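Local coordinates for 33 kDa chaperonin (Thermotoga maritima, PDB 1VQ0), which probably acts as a redox-regulated molecular chaperone, keeping thermally unfolding and oxidatively damaged proteins from aggregating irreversibly, at residues Q161-F166 with I188-E193. Residues are numbered along the deposited sequence; the frame is centred on the assembly and turned at random.
Sequences QIPSAF and IDRTLE
Arg190 reaches from a type I beta turn, Asp189 to Leu192, to Gln161 and Pro163, tying the loop after strand 176-187 to the lead-in of its antiparallel neighbour 164-173, the outermost strand of the large mixed sheet within this chain; the contact lies at the protein surface, at one end of these two strands. The guanidinium forks around one acceptor: Arg190 NH1 and NH2 each lie 3.4 Å from Gln161 OE1, and with N-H...O angles near 148° both bonds are weak. Amide and guanidinium planes are 63° apart, so this is no coplanar pairing. Beneath the fork, the backbone O of Gln161 sits over the centre of one guanidinium face, 3.6 Å above its plane. Nearer the backbone, the Arg190 methylenes cross the proline ring at about a right angle, CG lying 3.8 Å from Pro163 CG; a bend at chi3 (-57°) then turns the chain toward Gln161. A looser apolar touch, Ile162 CG2 to Ile188 CG2 at 4.3 Å, joins the segments where their backbones come nearest.

Gln161, with positive phi, is the first residue past helix 149-160, and its side chain runs extended beyond CG. The firmer polar partner of its amide is across the dimer: NE2 donates to the backbone O of Glu160 of the second subunit, so the contact borders the subunit interface. Backbone bonding between Pro163 and Ile187 continues the strand pairing right up to the contact. On the loop side, Asp189 OD1 accepts from Thr191 N, an Asx turn within the beta turn, and also from Thr191 OG1 at 2.8 Å, both from the same face of the carboxylate plane.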
loop_
_atom_site.group_PDB
_atom_site.type_symbol
_atom_site.label_atom_id
_atom_site.label_comp_id
_atom_site.label_asym_id
_atom_site.label_seq_id
_atom_site.Cartn_x
_atom_site.Cartn_y
_atom_site.Cartn_z
ATOM N N GLN A 161 -5.569 -8.901 9.099
ATOM C CA GLN A 161 -6.105 -9.306 10.387
ATOM C C GLN A 161 -6.257 -10.808 10.514
ATOM O O GLN A 161 -7.217 -11.299 11.076
ATOM C CB GLN A 161 -7.405 -8.570 10.670
ATOM C CG GLN A 161 -7.192 -7.071 10.960
ATOM C CD GLN A 161 -8.533 -6.342 11.170
ATOM O OE1 GLN A 161 -9.273 -6.692 12.108
ATOM N NE2 GLN A 161 -8.863 -5.373 10.280
ATOM N N ILE A 162 -5.262 -11.518 9.998
ATOM C CA ILE A 162 -5.212 -12.964 10.006
ATOM C C ILE A 162 -3.938 -13.330 10.749
ATOM O O ILE A 162 -2.797 -13.299 10.154
ATOM C CB ILE A 162 -5.201 -13.539 8.558
ATOM C CG1 ILE A 162 -6.498 -13.225 7.878
ATOM C CG2 ILE A 162 -4.985 -15.023 8.613
ATOM C CD1 ILE A 162 -6.532 -13.452 6.371
ATOM N N PRO A 163 -4.080 -13.649 12.033
ATOM C CA PRO A 163 -2.928 -14.129 12.770
ATOM C C PRO A 163 -2.349 -15.355 12.061
ATOM O O PRO A 163 -3.096 -16.270 11.656
ATOM C CB PRO A 163 -3.465 -14.465 14.184
ATOM C CG PRO A 163 -4.921 -13.917 14.247
ATOM C CD PRO A 163 -5.313 -13.603 12.836
ATOM N N SER A 164 -1.037 -15.389 11.953
ATOM C CA SER A 164 -0.354 -16.289 11.060
ATOM C C SER A 164 0.975 -16.742 11.615
ATOM O O SER A 164 1.644 -16.024 12.376
ATOM C CB SER A 164 -0.068 -15.554 9.718
ATOM O OG SER A 164 -1.255 -15.114 9.013
ATOM N N ALA A 165 1.370 -17.938 11.162
ATOM C CA ALA A 165 2.723 -18.485 11.330
ATOM C C ALA A 165 3.143 -19.060 10.011
ATOM O O ALA A 165 2.395 -19.844 9.405
ATOM C CB ALA A 165 2.743 -19.582 12.397
ATOM N N PHE A 166 4.303 -18.624 9.542
ATOM C CA PHE A 166 4.989 -19.195 8.364
ATOM C C PHE A 166 6.328 -19.781 8.793
ATOM O O PHE A 166 7.062 -19.181 9.567
ATOM C CB PHE A 166 5.233 -18.158 7.286
ATOM C CG PHE A 166 4.018 -17.738 6.510
ATOM C CD1 PHE A 166 3.065 -16.888 7.069
ATOM C CD2 PHE A 166 3.875 -18.121 5.193
ATOM C CE1 PHE A 166 1.963 -16.456 6.329
ATOM C CE2 PHE A 166 2.781 -17.740 4.475
ATOM C CZ PHE A 166 1.835 -16.870 5.019
ATOM N N ILE A 188 -8.298 -17.788 10.702
ATOM C CA ILE A 188 -9.222 -17.007 9.892
ATOM C C ILE A 188 -10.493 -16.677 10.673
ATOM O O ILE A 188 -11.300 -15.896 10.205
ATOM C CB ILE A 188 -9.539 -17.694 8.533
ATOM C CG1 ILE A 188 -9.976 -19.152 8.764
ATOM C CG2 ILE A 188 -8.313 -17.547 7.593
ATOM C CD1 ILE A 188 -10.698 -19.811 7.557
ATOM N N ASP A 189 -10.639 -17.251 11.863
ATOM C CA ASP A 189 -11.772 -16.936 12.749
ATOM C C ASP A 189 -11.256 -16.833 14.190
ATOM O O ASP A 189 -11.149 -17.826 14.952
ATOM C CB ASP A 189 -12.840 -18.015 12.614
ATOM C CG ASP A 189 -14.071 -17.749 13.452
ATOM O OD1 ASP A 189 -14.128 -16.864 14.348
ATOM O OD2 ASP A 189 -15.079 -18.412 13.231
ATOM N N ARG A 190 -10.965 -15.595 14.558
ATOM C CA ARG A 190 -10.393 -15.284 15.854
ATOM C C ARG A 190 -11.243 -15.577 17.086
ATOM O O ARG A 190 -10.780 -15.333 18.196
ATOM C CB ARG A 190 -9.995 -13.824 15.844
ATOM C CG ARG A 190 -8.637 -13.536 15.164
ATOM C CD ARG A 190 -8.363 -12.048 14.937
ATOM N NE ARG A 190 -9.427 -11.413 14.145
ATOM C CZ ARG A 190 -9.467 -10.129 13.775
ATOM N NH1 ARG A 190 -8.482 -9.288 14.086
ATOM N NH2 ARG A 190 -10.515 -9.681 13.091
ATOM N N THR A 191 -12.467 -16.088 16.924
ATOM C CA THR A 191 -13.191 -16.673 18.060
ATOM C C THR A 191 -12.661 -18.062 18.483
ATOM O O THR A 191 -13.137 -18.637 19.462
ATOM C CB THR A 191 -14.754 -16.724 17.842
ATOM O OG1 THR A 191 -15.136 -17.700 16.847
ATOM C CG2 THR A 191 -15.273 -15.379 17.348
ATOM N N LEU A 192 -11.677 -18.587 17.766
ATOM C CA LEU A 192 -11.032 -19.853 18.108
ATOM C C LEU A 192 -10.506 -19.896 19.551
ATOM O O LEU A 192 -9.701 -19.059 19.959
ATOM C CB LEU A 192 -9.857 -20.101 17.144
ATOM C CG LEU A 192 -9.026 -21.362 17.450
ATOM C CD1 LEU A 192 -9.761 -22.583 17.009
ATOM C CD2 LEU A 192 -7.630 -21.351 16.802
ATOM N N GLU A 193 -10.902 -20.926 20.298
ATOM C CA GLU A 193 -10.508 -21.108 21.707
ATOM C C GLU A 193 -9.014 -20.871 21.949
ATOM O O GLU A 193 -8.189 -21.366 21.178
ATOM C CB GLU A 193 -10.895 -22.514 22.180
ATOM C CG GLU A 193 -12.368 -22.674 22.492
ATOM C CD GLU A 193 -13.247 -22.846 21.251
ATOM O OE1 GLU A 193 -12.822 -22.517 20.078
ATOM O OE2 GLU A 193 -14.391 -23.326 21.460
#